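Local atomic coordinates of PurR transcriptional regulator (Vibrio parahaemolyticus, PDB entry 3D8U), a protein that probably binds DNA at cis-regulatory sites and controls transcription, as a regulator of the LacI/PurR family. Residues Thr230-Asp235 and Met262-Lys267. Numbering follows the deposited sequence. Where two conformers were deposited one is given.
Sequences TSAEFD and MGFKLK
The side chains of Phe234 and Phe264 lie side by side and point the same way; the Phe234 ring meets CB of Phe264, not its ring. The nearest atom of Phe234 is CE1, which lies 3.5 Å from CB of Phe264. Its CD1 also comes near O of Gly263. Both approaches are oblique to the ring. The Phe264 ring, in turn, is reached obliquely by the methyl of Ala232, with CB 3.9 Å from CD2. CG of Phe264 sits between its backbone N and carbonyl carbon (chi1 74°); from there the ring leads away from segment 230-235, and its CD2 still meets the methyl of Ala232. Both side chains also touch Val107 of helix 104-117, and that of Phe264 touches Ala110.

Strands 231-233 and 265-267 form a two-stranded antiparallel sheet in this periplasmic binding protein-like fold; Thr230 and Ala232 also share backbone hydrogen bonds with Cys215, at the end of the outermost strand 212-215 of a parallel sheet. Helix 236-251 lies between them in sequence. N of Glu233 donates a nearly straight hydrogen bond to O of Lys265 (2.8 Å, 165° at the hydrogen). N of Lys265 returns one to O of Glu233. N of Ser231 bonds to O of Lys267 at 3.1 Å. Ala232 and Leu266 are the non-hydrogen-bonded pair between these bonds.

Ser231, Glu233, Lys265 and Lys267 share the sheet face opposite Ala232 and Leu266. Glu233 and Lys267 cross there at about a right angle. OE2 of Glu233 lies 3.5 Å from CG of Lys267, so the carboxylate rests against the aliphatic part of the lysine. NZ of Lys267 is 5.1 Å from OE1 of Glu233. The salt bridge of Glu233 goes to Arg269 instead. At the far end, CG2 of Thr230 packs 3.7 Å from CD2 of Leu266, while OG1 of Thr230 shares a hydrogen bond with OG1 of Thr272 and another with the backbone N of Arg269.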
ATOM      1  N   THR B 230      11.090  -3.743  16.595  1.00 79.07           N
ATOM      2  CA  THR B 230      10.072  -3.505  17.587  1.00 79.14           C
ATOM      3  C   THR B 230       9.055  -2.530  17.045  1.00 79.58           C
ATOM      4  O   THR B 230       9.392  -1.413  16.689  1.00 81.39           O
ATOM      5  CB  THR B 230      10.708  -2.899  18.840  1.00 78.86           C
ATOM      6  OG1 THR B 230      11.463  -3.904  19.516  1.00 78.44           O
ATOM      7  CG2 THR B 230       9.663  -2.334  19.779  1.00 78.03           C
ATOM      8  N   SER B 231       7.801  -2.932  16.998  1.00 79.51           N
ATOM      9  CA  SER B 231       6.786  -2.016  16.573  1.00 79.09           C
ATOM     10  C   SER B 231       5.417  -2.318  17.145  1.00 78.30           C
ATOM     11  O   SER B 231       5.150  -3.398  17.692  1.00 78.13           O
ATOM     12  CB  SER B 231       6.659  -2.121  15.082  1.00 79.90           C
ATOM     13  OG  SER B 231       5.543  -2.938  14.847  1.00 82.76           O
ATOM     14  N   ALA B 232       4.539  -1.354  16.942  1.00 77.50           N
ATOM     15  CA  ALA B 232       3.175  -1.416  17.413  1.00 77.20           C
ATOM     16  C   ALA B 232       2.331  -1.929  16.293  1.00 76.88           C
ATOM     17  O   ALA B 232       2.489  -1.482  15.171  1.00 77.33           O
ATOM     18  CB  ALA B 232       2.710  -0.047  17.785  1.00 77.48           C
ATOM     19  N   GLU B 233       1.431  -2.863  16.588  1.00 76.19           N
ATOM     20  CA  GLU B 233       0.591  -3.424  15.550  1.00 75.41           C
ATOM     21  C   GLU B 233      -0.856  -3.228  15.876  1.00 74.48           C
ATOM     22  O   GLU B 233      -1.189  -3.037  17.028  1.00 74.51           O
ATOM     23  CB  GLU B 233       0.914  -4.891  15.353  1.00 76.01           C
ATOM     24  CG  GLU B 233       2.259  -5.091  14.672  1.00 77.18           C
ATOM     25  CD  GLU B 233       2.537  -6.528  14.412  1.00 78.27           C
ATOM     26  OE1 GLU B 233       1.612  -7.341  14.556  1.00 81.55           O
ATOM     27  OE2 GLU B 233       3.678  -6.857  14.065  1.00 79.79           O
ATOM     28  N   PHE B 234      -1.704  -3.248  14.855  1.00 73.35           N
ATOM     29  CA  PHE B 234      -3.130  -3.037  15.035  1.00 72.73           C
ATOM     30  C   PHE B 234      -3.839  -4.072  14.185  1.00 72.26           C
ATOM     31  O   PHE B 234      -3.245  -4.638  13.287  1.00 72.70           O
ATOM     32  CB  PHE B 234      -3.556  -1.633  14.577  1.00 73.07           C
ATOM     33  CG  PHE B 234      -2.722  -0.504  15.143  1.00 72.90           C
ATOM     34  CD1 PHE B 234      -3.139   0.182  16.270  1.00 73.42           C
ATOM     35  CD2 PHE B 234      -1.542  -0.110  14.522  1.00 73.00           C
ATOM     36  CE1 PHE B 234      -2.390   1.216  16.786  1.00 73.89           C
ATOM     37  CE2 PHE B 234      -0.774   0.912  15.035  1.00 72.82           C
ATOM     38  CZ  PHE B 234      -1.201   1.586  16.160  1.00 74.30           C
ATOM     39  N   ASP B 235      -5.110  -4.315  14.458  1.00 71.31           N
ATOM     40  CA  ASP B 235      -5.823  -5.330  13.749  1.00 70.69           C
ATOM     41  C   ASP B 235      -6.931  -4.648  12.965  1.00 70.98           C
ATOM     42  O   ASP B 235      -8.081  -4.624  13.351  1.00 71.04           O
ATOM     43  CB  ASP B 235      -6.305  -6.388  14.735  1.00 69.96           C
ATOM     44  CG  ASP B 235      -7.049  -7.541  14.080  1.00 70.55           C
ATOM     45  OD1 ASP B 235      -7.544  -8.360  14.885  1.00 71.95           O
ATOM     46  OD2 ASP B 235      -7.169  -7.647  12.817  1.00 67.91           O
HETATM   47  N   MSE B 262     -10.631  -0.089  21.280  1.00 93.48           N
HETATM   48  CA  MSE B 262      -9.833  -1.058  20.522  0.50 93.09           C
HETATM   49  C   MSE B 262      -8.400  -0.568  20.294  1.00 92.01           C
HETATM   50  O   MSE B 262      -8.160   0.411  19.602  1.00 91.96           O
HETATM   51  CB  MSE B 262     -10.522  -1.485  19.211  0.50 93.68           C
HETATM   52  CG  MSE B 262     -11.885  -2.196  19.392  0.50 94.63           C
HETATM   53 SE   MSE B 262     -11.878  -3.821  20.514  0.40 98.13          SE
HETATM   54  CE  MSE B 262     -13.801  -4.215  20.556  0.50 95.11           C
ATOM     55  N   GLY B 263      -7.455  -1.283  20.904  1.00 90.14           N
ATOM     56  CA  GLY B 263      -6.054  -0.886  20.961  1.00 87.30           C
ATOM     57  C   GLY B 263      -5.056  -1.557  20.031  1.00 85.42           C
ATOM     58  O   GLY B 263      -5.280  -1.647  18.834  1.00 85.23           O
ATOM     59  N   PHE B 264      -3.941  -2.010  20.595  1.00 83.74           N
ATOM     60  CA  PHE B 264      -2.764  -2.392  19.826  1.00 82.47           C
ATOM     61  C   PHE B 264      -1.844  -3.317  20.616  1.00 82.34           C
ATOM     62  O   PHE B 264      -1.937  -3.385  21.824  1.00 82.98           O
ATOM     63  CB  PHE B 264      -1.992  -1.139  19.412  1.00 81.49           C
ATOM     64  CG  PHE B 264      -1.239  -0.511  20.523  1.00 80.32           C
ATOM     65  CD1 PHE B 264      -1.895   0.289  21.465  1.00 79.28           C
ATOM     66  CD2 PHE B 264       0.128  -0.713  20.651  1.00 79.03           C
ATOM     67  CE1 PHE B 264      -1.191   0.890  22.528  1.00 77.25           C
ATOM     68  CE2 PHE B 264       0.838  -0.111  21.736  1.00 79.12           C
ATOM     69  CZ  PHE B 264       0.167   0.680  22.670  1.00 76.56           C
ATOM     70  N   LYS B 265      -0.957  -4.038  19.943  1.00 82.06           N
ATOM     71  CA  LYS B 265       0.014  -4.843  20.664  1.00 81.68           C
ATOM     72  C   LYS B 265       1.375  -4.270  20.325  1.00 80.82           C
ATOM     73  O   LYS B 265       1.603  -3.899  19.176  1.00 81.05           O
ATOM     74  CB  LYS B 265      -0.031  -6.325  20.260  1.00 82.28           C
ATOM     75  CG  LYS B 265      -1.338  -6.856  19.654  1.00 83.84           C
ATOM     76  CD  LYS B 265      -2.360  -7.146  20.720  1.00 88.56           C
ATOM     77  CE  LYS B 265      -3.708  -7.513  20.110  1.00 91.04           C
ATOM     78  NZ  LYS B 265      -3.762  -8.906  19.566  1.00 92.95           N
ATOM     79  N   LEU B 266       2.253  -4.189  21.328  1.00 79.21           N
ATOM     80  CA  LEU B 266       3.661  -3.882  21.144  1.00 77.70           C
ATOM     81  C   LEU B 266       4.545  -5.144  21.022  1.00 77.78           C
ATOM     82  O   LEU B 266       5.071  -5.646  22.024  1.00 77.74           O
ATOM     83  CB  LEU B 266       4.162  -3.068  22.323  1.00 77.15           C
ATOM     84  CG  LEU B 266       5.337  -2.093  22.208  1.00 76.10           C
ATOM     85  CD1 LEU B 266       6.268  -2.282  23.380  1.00 74.66           C
ATOM     86  CD2 LEU B 266       6.106  -2.251  20.915  1.00 76.71           C
ATOM     87  N   LYS B 267       4.723  -5.625  19.792  1.00 77.57           N
ATOM     88  CA  LYS B 267       5.753  -6.617  19.418  1.00 77.41           C
ATOM     89  C   LYS B 267       7.204  -6.154  19.688  1.00 77.39           C
ATOM     90  O   LYS B 267       7.783  -5.370  18.904  1.00 77.20           O
ATOM     91  CB  LYS B 267       5.626  -6.941  17.913  1.00 77.53           C
ATOM     92  CG  LYS B 267       4.253  -7.431  17.489  1.00 77.59           C
ATOM     93  CD  LYS B 267       3.832  -8.635  18.345  1.00 76.62           C
ATOM     94  CE  LYS B 267       2.346  -8.873  18.268  1.00 76.35           C
ATOM     95  NZ  LYS B 267       2.061 -10.302  18.662  1.00 79.37           N
TER